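Local coordinates for protein hydrolase, haloacid dehalogenase-like family (Porphyromonas gingivalis, PDB 2I6X) that probably acts as a hydrolase of the haloacid dehalogenase superfamily, although its substrate is not established, at residues 15-28 with 81-95. Sequence-based numbering, arbitrary orientation.
Sequences VLIHLNREESIRRF and DALLGFLEEISAEKF
Ala-82 shows how a small residue lets two helices close up: its CB sits over the centre of the Phe-28 ring, 3.6 Å from the centroid, while Leu-83 CD1 meets the same ring at its edge. Beside it Gly-85, having no side chain, lets helix 21-30 come close, Gly-85 CA lying 4.3 Å from Ser-24 CA, and the Arg-27 guanidinium lies with one face over that glycine CA. The group is held in its own plane by two bonds, NH1 to Asp-81 O (2.8 Å) and NE to Glu-23 OE1; Asp-81 OD1 adds only a long, out-of-plane salt bridge. Turned away from its own amide N (chi1 -170°), Ser-24 OG donates to Ala-82 O from above the carbonyl plane, and Gly-85 N reaches this oxygen from the opposite face. Arg-21 CA makes an off-centre CH-pi contact with the Phe-86 ring, 4.1 Å from the centroid, and Ser-24 CB approaches Phe-86 CD2 obliquely at 3.3 Å.

Farther along, strands 17-19 and 87-90 pair antiparallel around a classic bulge, where Glu-88 N and Glu-89 N both bond His-18 O. On the opposite face, Ile-17 CG2 touches Leu-87 CB at 3.8 Å; helix 115-121 lies against Leu-87. The His-18 side is looser, with Glu-88 and Glu-89 exposed to solvent. Beyond it Ser-91 N bonds Leu-16 O, and Lys-94 NZ is shared between Val-15 O and Glu-197 O. Strand 17-19, leading from the core to the helices, and 87-90, leading back, match the flap hairpin of the HAD fold, into which a helical C1 cap is inserted.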
ATOM      1  N   VAL A  15      -5.556  -5.016  -0.749  1.00 64.24           N
ATOM      2  CA  VAL A  15      -5.925  -5.748   0.453  1.00 62.83           C
ATOM      3  C   VAL A  15      -6.952  -5.014   1.375  1.00 61.94           C
ATOM      4  O   VAL A  15      -7.978  -5.573   1.753  1.00 60.72           O
ATOM      5  CB  VAL A  15      -4.582  -6.124   1.212  1.00 62.61           C
ATOM      6  CG1 VAL A  15      -4.855  -6.822   2.528  1.00 61.90           C
ATOM      7  CG2 VAL A  15      -3.741  -6.986   0.306  1.00 60.23           C
ATOM      8  N   LEU A  16      -6.659  -3.760   1.732  1.00 61.76           N
ATOM      9  CA  LEU A  16      -7.491  -3.009   2.671  1.00 60.57           C
ATOM     10  C   LEU A  16      -8.316  -1.938   1.956  1.00 61.41           C
ATOM     11  O   LEU A  16      -9.419  -1.585   2.396  1.00 61.20           O
ATOM     12  CB  LEU A  16      -6.617  -2.387   3.755  1.00 59.87           C
ATOM     13  CG  LEU A  16      -5.816  -3.319   4.678  1.00 59.37           C
ATOM     14  CD1 LEU A  16      -4.765  -2.566   5.533  1.00 57.08           C
ATOM     15  CD2 LEU A  16      -6.784  -4.083   5.579  1.00 56.36           C
ATOM     16  N   ILE A  17      -7.781  -1.399   0.860  1.00 61.32           N
ATOM     17  CA  ILE A  17      -8.527  -0.435   0.072  1.00 61.45           C
ATOM     18  C   ILE A  17      -8.672  -1.041  -1.310  1.00 61.91           C
ATOM     19  O   ILE A  17      -7.662  -1.308  -1.981  1.00 63.54           O
ATOM     20  CB  ILE A  17      -7.785   0.942  -0.071  1.00 61.67           C
ATOM     21  CG1 ILE A  17      -7.367   1.503   1.287  1.00 60.48           C
ATOM     22  CG2 ILE A  17      -8.632   1.958  -0.916  1.00 61.88           C
ATOM     23  CD1 ILE A  17      -6.567   2.794   1.173  1.00 61.22           C
ATOM     24  N   HIS A  18      -9.915  -1.295  -1.723  0.50 61.94           N
ATOM     25  CA  HIS A  18     -10.231  -1.760  -3.077  0.50 61.99           C
ATOM     26  C   HIS A  18      -9.857  -0.651  -4.042  0.50 61.80           C
ATOM     27  O   HIS A  18     -10.179   0.527  -3.809  0.50 62.06           O
ATOM     28  CB  HIS A  18     -11.732  -2.112  -3.197  0.50 61.90           C
ATOM     29  CG  HIS A  18     -12.169  -2.543  -4.573  0.50 63.21           C
ATOM     30  ND1 HIS A  18     -13.496  -2.598  -4.948  0.50 65.53           N
ATOM     31  CD2 HIS A  18     -11.463  -2.945  -5.656  0.50 65.75           C
ATOM     32  CE1 HIS A  18     -13.585  -3.012  -6.200  0.50 66.01           C
ATOM     33  NE2 HIS A  18     -12.364  -3.225  -6.655  0.50 65.00           N
ATOM     34  N   LEU A  19      -9.190  -1.032  -5.123  1.00 61.21           N
ATOM     35  CA  LEU A  19      -8.673  -0.076  -6.095  1.00 61.09           C
ATOM     36  C   LEU A  19      -9.440  -0.038  -7.405  1.00 61.53           C
ATOM     37  O   LEU A  19     -10.045  -1.022  -7.816  1.00 61.30           O
ATOM     38  CB  LEU A  19      -7.205  -0.402  -6.388  1.00 60.87           C
ATOM     39  CG  LEU A  19      -6.203  -0.348  -5.223  1.00 61.14           C
ATOM     40  CD1 LEU A  19      -4.789  -0.756  -5.684  1.00 60.21           C
ATOM     41  CD2 LEU A  19      -6.159   1.051  -4.579  1.00 58.97           C
ATOM     42  N   ASN A  20      -9.380   1.106  -8.074  1.00 62.04           N
ATOM     43  CA  ASN A  20     -10.035   1.313  -9.361  1.00 63.36           C
ATOM     44  C   ASN A  20      -9.096   2.143 -10.221  1.00 63.61           C
ATOM     45  O   ASN A  20      -9.154   3.380 -10.198  1.00 63.45           O
ATOM     46  CB  ASN A  20     -11.384   2.047  -9.154  1.00 64.04           C
ATOM     47  CG  ASN A  20     -12.168   2.301 -10.465  1.00 65.70           C
ATOM     48  OD1 ASN A  20     -11.723   1.977 -11.570  1.00 66.49           O
ATOM     49  ND2 ASN A  20     -13.357   2.894 -10.322  1.00 67.00           N
ATOM     50  N   ARG A  21      -8.229   1.470 -10.974  1.00 64.24           N
ATOM     51  CA  ARG A  21      -7.213   2.179 -11.753  1.00 65.18           C
ATOM     52  C   ARG A  21      -7.782   2.994 -12.915  1.00 64.52           C
ATOM     53  O   ARG A  21      -7.274   4.071 -13.191  1.00 64.46           O
ATOM     54  CB  ARG A  21      -6.018   1.277 -12.154  1.00 64.69           C
ATOM     55  CG  ARG A  21      -6.036   0.583 -13.511  1.00 66.58           C
ATOM     56  CD  ARG A  21      -4.807  -0.370 -13.660  1.00 67.69           C
ATOM     57  NE  ARG A  21      -3.623   0.280 -14.253  1.00 73.30           N
ATOM     58  CZ  ARG A  21      -3.392   0.364 -15.573  1.00 75.49           C
ATOM     59  NH1 ARG A  21      -2.287   0.956 -16.048  1.00 73.92           N
ATOM     60  NH2 ARG A  21      -4.279  -0.144 -16.435  1.00 76.28           N
ATOM     61  N   GLU A  22      -8.840   2.475 -13.542  0.50 64.55           N
ATOM     62  CA  GLU A  22      -9.545   3.123 -14.653  0.50 64.79           C
ATOM     63  C   GLU A  22      -9.963   4.557 -14.305  0.50 64.88           C
ATOM     64  O   GLU A  22      -9.793   5.492 -15.103  0.50 64.73           O
ATOM     65  CB  GLU A  22     -10.792   2.308 -15.033  0.50 64.76           C
ATOM     66  CG  GLU A  22     -10.533   0.862 -15.503  0.50 65.46           C
ATOM     67  CD  GLU A  22     -10.122  -0.096 -14.379  0.50 66.18           C
ATOM     68  OE1 GLU A  22      -9.238  -0.952 -14.627  0.50 66.56           O
ATOM     69  OE2 GLU A  22     -10.675   0.001 -13.258  0.50 65.21           O
ATOM     70  N   GLU A  23     -10.511   4.707 -13.106  1.00 64.85           N
ATOM     71  CA  GLU A  23     -11.007   5.976 -12.604  1.00 64.88           C
ATOM     72  C   GLU A  23      -9.874   6.980 -12.430  1.00 65.35           C
ATOM     73  O   GLU A  23      -9.972   8.136 -12.894  1.00 65.96           O
ATOM     74  CB  GLU A  23     -11.776   5.771 -11.296  1.00 65.21           C
ATOM     75  CG  GLU A  23     -12.215   7.058 -10.604  1.00 64.93           C
ATOM     76  CD  GLU A  23     -13.094   7.935 -11.481  1.00 67.48           C
ATOM     77  OE1 GLU A  23     -13.091   9.161 -11.237  1.00 68.89           O
ATOM     78  OE2 GLU A  23     -13.773   7.410 -12.408  1.00 67.07           O
ATOM     79  N   SER A  24      -8.792   6.549 -11.788  1.00 65.26           N
ATOM     80  CA  SER A  24      -7.590   7.378 -11.756  1.00 65.46           C
ATOM     81  C   SER A  24      -7.061   7.684 -13.169  1.00 65.43           C
ATOM     82  O   SER A  24      -6.645   8.807 -13.421  1.00 65.87           O
ATOM     83  CB  SER A  24      -6.510   6.760 -10.888  1.00 65.52           C
ATOM     84  OG  SER A  24      -5.450   7.678 -10.677  1.00 66.79           O
ATOM     85  N   ILE A  25      -7.094   6.715 -14.093  1.00 65.54           N
ATOM     86  CA  ILE A  25      -6.703   6.994 -15.486  1.00 65.44           C
ATOM     87  C   ILE A  25      -7.589   8.113 -16.085  1.00 65.40           C
ATOM     88  O   ILE A  25      -7.081   8.993 -16.785  1.00 65.17           O
ATOM     89  CB  ILE A  25      -6.741   5.742 -16.415  1.00 65.36           C
ATOM     90  CG1 ILE A  25      -5.850   4.593 -15.906  1.00 67.08           C
ATOM     91  CG2 ILE A  25      -6.388   6.105 -17.854  1.00 64.49           C
ATOM     92  CD1 ILE A  25      -4.376   4.904 -15.720  1.00 69.36           C
ATOM     93  N   ARG A  26      -8.894   8.061 -15.801  0.50 65.36           N
ATOM     94  CA  ARG A  26      -9.870   9.061 -16.267  0.50 65.30           C
ATOM     95  C   ARG A  26      -9.524  10.469 -15.756  0.50 64.66           C
ATOM     96  O   ARG A  26      -9.497  11.424 -16.537  0.50 64.62           O
ATOM     97  CB  ARG A  26     -11.292   8.657 -15.833  0.50 65.11           C
ATOM     98  CG  ARG A  26     -12.434   9.442 -16.468  0.50 65.68           C
ATOM     99  CD  ARG A  26     -13.707   9.389 -15.599  0.50 66.04           C
ATOM    100  NE  ARG A  26     -13.599  10.190 -14.366  0.50 67.23           N
ATOM    101  CZ  ARG A  26     -14.573  10.339 -13.464  0.50 67.81           C
ATOM    102  NH1 ARG A  26     -14.376  11.081 -12.384  0.50 68.25           N
ATOM    103  NH2 ARG A  26     -15.750   9.741 -13.633  0.50 67.67           N
ATOM    104  N   ARG A  27      -9.245  10.581 -14.457  1.00 64.15           N
ATOM    105  CA  ARG A  27      -8.919  11.865 -13.833  1.00 63.43           C
ATOM    106  C   ARG A  27      -7.587  12.443 -14.351  1.00 63.61           C
ATOM    107  O   ARG A  27      -7.492  13.647 -14.677  1.00 63.50           O
ATOM    108  CB  ARG A  27      -8.932  11.740 -12.303  1.00 63.55           C
ATOM    109  CG  ARG A  27     -10.289  11.380 -11.704  1.00 62.52           C
ATOM    110  CD  ARG A  27     -10.238  11.374 -10.179  1.00 62.61           C
ATOM    111  NE  ARG A  27     -11.474  10.858  -9.603  1.00 61.95           N
ATOM    112  CZ  ARG A  27     -11.832  10.946  -8.315  1.00 63.04           C
ATOM    113  NH1 ARG A  27     -11.045  11.540  -7.407  1.00 60.31           N
ATOM    114  NH2 ARG A  27     -13.004  10.440  -7.932  1.00 59.82           N
ATOM    115  N   PHE A  28      -6.579  11.575 -14.490  1.00 62.98           N
ATOM    116  CA  PHE A  28      -5.299  11.991 -15.080  1.00 62.16           C
ATOM    117  C   PHE A  28      -5.411  12.528 -16.505  1.00 62.42           C
ATOM    118  O   PHE A  28      -4.777  13.529 -16.841  1.00 63.06           O
ATOM    119  CB  PHE A  28      -4.246  10.894 -14.984  1.00 60.94           C
ATOM    120  CG  PHE A  28      -3.509  10.896 -13.685  1.00 59.26           C
ATOM    121  CD1 PHE A  28      -2.743  11.999 -13.311  1.00 57.76           C
ATOM    122  CD2 PHE A  28      -3.588   9.796 -12.817  1.00 59.08           C
ATOM    123  CE1 PHE A  28      -2.055  12.009 -12.088  1.00 58.42           C
ATOM    124  CE2 PHE A  28      -2.909   9.780 -11.586  1.00 56.15           C
ATOM    125  CZ  PHE A  28      -2.134  10.887 -11.222  1.00 58.42           C
ATOM    126  N   ASP A  81      -6.066  14.737  -6.209  1.00 64.70           N
ATOM    127  CA  ASP A  81      -7.406  14.384  -6.659  1.00 65.61           C
ATOM    128  C   ASP A  81      -7.457  13.249  -7.708  1.00 66.02           C
ATOM    129  O   ASP A  81      -8.339  12.385  -7.653  1.00 66.57           O
ATOM    130  CB  ASP A  81      -8.091  15.632  -7.206  1.00 64.88           C
ATOM    131  CG  ASP A  81      -9.442  15.338  -7.796  1.00 65.45           C
ATOM    132  OD1 ASP A  81     -10.413  15.210  -7.034  1.00 64.32           O
ATOM    133  OD2 ASP A  81      -9.531  15.249  -9.040  1.00 67.35           O
ATOM    134  N   ALA A  82      -6.534  13.266  -8.666  1.00 66.04           N
ATOM    135  CA  ALA A  82      -6.444  12.193  -9.658  1.00 66.50           C
ATOM    136  C   ALA A  82      -5.948  10.874  -9.063  1.00 66.58           C
ATOM    137  O   ALA A  82      -6.496   9.808  -9.366  1.00 67.13           O
ATOM    138  CB  ALA A  82      -5.560  12.618 -10.827  1.00 66.48           C
ATOM    139  N   LEU A  83      -4.910  10.930  -8.233  1.00 66.13           N
ATOM    140  CA  LEU A  83      -4.422   9.725  -7.595  1.00 66.53           C
ATOM    141  C   LEU A  83      -5.502   9.124  -6.691  1.00 67.07           C
ATOM    142  O   LEU A  83      -5.705   7.909  -6.649  1.00 67.44           O
ATOM    143  CB  LEU A  83      -3.130   9.998  -6.823  1.00 66.39           C
ATOM    144  CG  LEU A  83      -1.783   9.362  -7.244  1.00 68.19           C
ATOM    145  CD1 LEU A  83      -1.801   8.290  -8.363  1.00 64.97           C
ATOM    146  CD2 LEU A  83      -0.743  10.426  -7.502  1.00 66.51           C
ATOM    147  N   LEU A  84      -6.231   9.966  -5.980  1.00 67.27           N
ATOM    148  CA  LEU A  84      -7.264   9.425  -5.114  1.00 67.84           C
ATOM    149  C   LEU A  84      -8.458   8.775  -5.859  1.00 67.26           C
ATOM    150  O   LEU A  84      -9.285   8.134  -5.222  1.00 66.67           O
ATOM    151  CB  LEU A  84      -7.723  10.467  -4.096  1.00 68.09           C
ATOM    152  CG  LEU A  84      -7.049  10.190  -2.756  1.00 69.46           C
ATOM    153  CD1 LEU A  84      -5.547  10.512  -2.701  1.00 69.71           C
ATOM    154  CD2 LEU A  84      -7.796  11.055  -1.826  1.00 74.29           C
ATOM    155  N   GLY A  85      -8.516   8.926  -7.188  1.00 66.32           N
ATOM    156  CA  GLY A  85      -9.474   8.200  -8.011  1.00 65.83           C
ATOM    157  C   GLY A  85      -9.282   6.692  -7.937  1.00 65.87           C
ATOM    158  O   GLY A  85     -10.215   5.940  -8.189  1.00 65.58           O
ATOM    159  N   PHE A  86      -8.053   6.268  -7.634  1.00 65.89           N
ATOM    160  CA  PHE A  86      -7.710   4.875  -7.370  1.00 66.88           C
ATOM    161  C   PHE A  86      -8.501   4.245  -6.221  1.00 66.88           C
ATOM    162  O   PHE A  86      -8.769   3.040  -6.259  1.00 66.66           O
ATOM    163  CB  PHE A  86      -6.213   4.749  -7.016  1.00 66.94           C
ATOM    164  CG  PHE A  86      -5.348   4.221  -8.130  1.00 67.31           C
ATOM    165  CD1 PHE A  86      -5.328   2.869  -8.429  1.00 69.06           C
ATOM    166  CD2 PHE A  86      -4.524   5.083  -8.864  1.00 69.63           C
ATOM    167  CE1 PHE A  86      -4.481   2.360  -9.442  1.00 70.14           C
ATOM    168  CE2 PHE A  86      -3.687   4.596  -9.902  1.00 68.76           C
ATOM    169  CZ  PHE A  86      -3.668   3.235 -10.187  1.00 69.27           C
ATOM    170  N   LEU A  87      -8.866   5.044  -5.209  1.00 66.84           N
ATOM    171  CA  LEU A  87      -9.377   4.478  -3.958  1.00 67.58           C
ATOM    172  C   LEU A  87     -10.896   4.306  -3.986  1.00 67.90           C
ATOM    173  O   LEU A  87     -11.646   5.226  -3.653  1.00 68.49           O
ATOM    174  CB  LEU A  87      -8.908   5.278  -2.725  1.00 67.50           C
ATOM    175  CG  LEU A  87      -7.480   5.821  -2.536  1.00 67.87           C
ATOM    176  CD1 LEU A  87      -7.258   6.115  -1.053  1.00 67.87           C
ATOM    177  CD2 LEU A  87      -6.333   4.925  -3.064  1.00 68.62           C
ATOM    178  N   GLU A  88     -11.335   3.113  -4.381  1.00 68.02           N
ATOM    179  CA  GLU A  88     -12.746   2.845  -4.637  1.00 68.56           C
ATOM    180  C   GLU A  88     -13.510   2.480  -3.370  1.00 68.28           C
ATOM    181  O   GLU A  88     -14.666   2.852  -3.225  1.00 68.43           O
ATOM    182  CB  GLU A  88     -12.888   1.768  -5.723  1.00 69.15           C
ATOM    183  CG  GLU A  88     -14.274   1.682  -6.408  1.00 71.44           C
ATOM    184  CD  GLU A  88     -15.110   0.553  -5.839  1.00 76.83           C
ATOM    185  OE1 GLU A  88     -16.365   0.556  -6.003  1.00 79.64           O
ATOM    186  OE2 GLU A  88     -14.511  -0.348  -5.197  1.00 78.40           O
ATOM    187  N   GLU A  89     -12.870   1.754  -2.454  1.00 68.00           N
ATOM    188  CA  GLU A  89     -13.430   1.522  -1.127  1.00 68.13           C
ATOM    189  C   GLU A  89     -12.389   1.313  -0.037  1.00 66.56           C
ATOM    190  O   GLU A  89     -11.563   0.400  -0.117  1.00 67.60           O
ATOM    191  CB  GLU A  89     -14.410   0.342  -1.090  1.00 68.01           C
ATOM    192  CG  GLU A  89     -14.848   0.074   0.368  1.00 71.07           C
ATOM    193  CD  GLU A  89     -15.932  -0.981   0.559  1.00 71.58           C
ATOM    194  OE1 GLU A  89     -15.844  -2.070  -0.057  1.00 77.01           O
ATOM    195  OE2 GLU A  89     -16.857  -0.719   1.370  1.00 75.18           O
ATOM    196  N   ILE A  90     -12.458   2.144   0.992  1.00 64.79           N
ATOM    197  CA  ILE A  90     -11.688   1.941   2.197  1.00 63.36           C
ATOM    198  C   ILE A  90     -12.513   1.026   3.114  1.00 63.26           C
ATOM    199  O   ILE A  90     -13.537   1.440   3.685  1.00 62.65           O
ATOM    200  CB  ILE A  90     -11.317   3.299   2.825  1.00 63.41           C
ATOM    201  CG1 ILE A  90     -10.536   4.143   1.785  1.00 63.88           C
ATOM    202  CG2 ILE A  90     -10.544   3.098   4.116  1.00 62.34           C
ATOM    203  CD1 ILE A  90     -10.466   5.659   2.032  1.00 62.31           C
ATOM    204  N   SER A  91     -12.095  -0.242   3.207  1.00 62.98           N
ATOM    205  CA  SER A  91     -12.868  -1.270   3.919  1.00 62.80           C
ATOM    206  C   SER A  91     -12.916  -1.056   5.430  1.00 62.82           C
ATOM    207  O   SER A  91     -12.000  -1.434   6.154  1.00 62.69           O
ATOM    208  CB  SER A  91     -12.351  -2.680   3.620  1.00 62.57           C
ATOM    209  OG  SER A  91     -13.328  -3.637   4.025  1.00 62.76           O
ATOM    210  N   ALA A  92     -13.980  -0.420   5.887  1.00 62.71           N
ATOM    211  CA  ALA A  92     -14.244  -0.278   7.310  1.00 63.92           C
ATOM    212  C   ALA A  92     -14.203  -1.634   8.045  1.00 64.48           C
ATOM    213  O   ALA A  92     -13.599  -1.728   9.115  1.00 65.00           O
ATOM    214  CB  ALA A  92     -15.615   0.422   7.543  1.00 63.01           C
ATOM    215  N   GLU A  93     -14.838  -2.670   7.478  1.00 64.47           N
ATOM    216  CA  GLU A  93     -14.901  -3.965   8.146  1.00 65.13           C
ATOM    217  C   GLU A  93     -13.549  -4.667   8.278  1.00 63.84           C
ATOM    218  O   GLU A  93     -13.292  -5.289   9.298  1.00 63.65           O
ATOM    219  CB  GLU A  93     -16.004  -4.877   7.590  1.00 65.36           C
ATOM    220  CG  GLU A  93     -15.711  -5.705   6.331  1.00 67.14           C
ATOM    221  CD  GLU A  93     -16.923  -6.596   5.949  1.00 69.57           C
ATOM    222  OE1 GLU A  93     -17.163  -7.634   6.634  1.00 72.77           O
ATOM    223  OE2 GLU A  93     -17.649  -6.245   4.972  1.00 74.79           O
ATOM    224  N   LYS A  94     -12.688  -4.538   7.269  1.00 62.79           N
ATOM    225  CA  LYS A  94     -11.351  -5.111   7.350  1.00 62.50           C
ATOM    226  C   LYS A  94     -10.494  -4.366   8.363  1.00 62.58           C
ATOM    227  O   LYS A  94      -9.695  -4.983   9.057  1.00 62.00           O
ATOM    228  CB  LYS A  94     -10.679  -5.183   5.987  1.00 62.02           C
ATOM    229  CG  LYS A  94     -11.385  -6.123   5.015  1.00 62.57           C
ATOM    230  CD  LYS A  94     -10.699  -6.059   3.663  1.00 64.78           C
ATOM    231  CE  LYS A  94     -11.434  -6.817   2.568  1.00 63.11           C
ATOM    232  NZ  LYS A  94     -10.698  -6.665   1.269  1.00 63.46           N
ATOM    233  N   PHE A  95     -10.688  -3.052   8.491  1.00 62.61           N
ATOM    234  CA  PHE A  95      -9.992  -2.322   9.558  1.00 62.63           C
ATOM    235  C   PHE A  95     -10.491  -2.708  10.953  1.00 62.62           C
ATOM    236  O   PHE A  95      -9.693  -2.861  11.875  1.00 62.14           O
ATOM    237  CB  PHE A  95     -10.038  -0.810   9.336  1.00 62.12           C
ATOM    238  CG  PHE A  95      -8.994  -0.328   8.393  1.00 62.37           C
ATOM    239  CD1 PHE A  95      -7.666  -0.186   8.815  1.00 63.47           C
ATOM    240  CD2 PHE A  95      -9.311  -0.059   7.065  1.00 62.34           C
ATOM    241  CE1 PHE A  95      -6.659   0.268   7.925  1.00 62.28           C
ATOM    242  CE2 PHE A  95      -8.317   0.375   6.165  1.00 62.30           C
ATOM    243  CZ  PHE A  95      -6.989   0.547   6.605  1.00 62.13           C
TER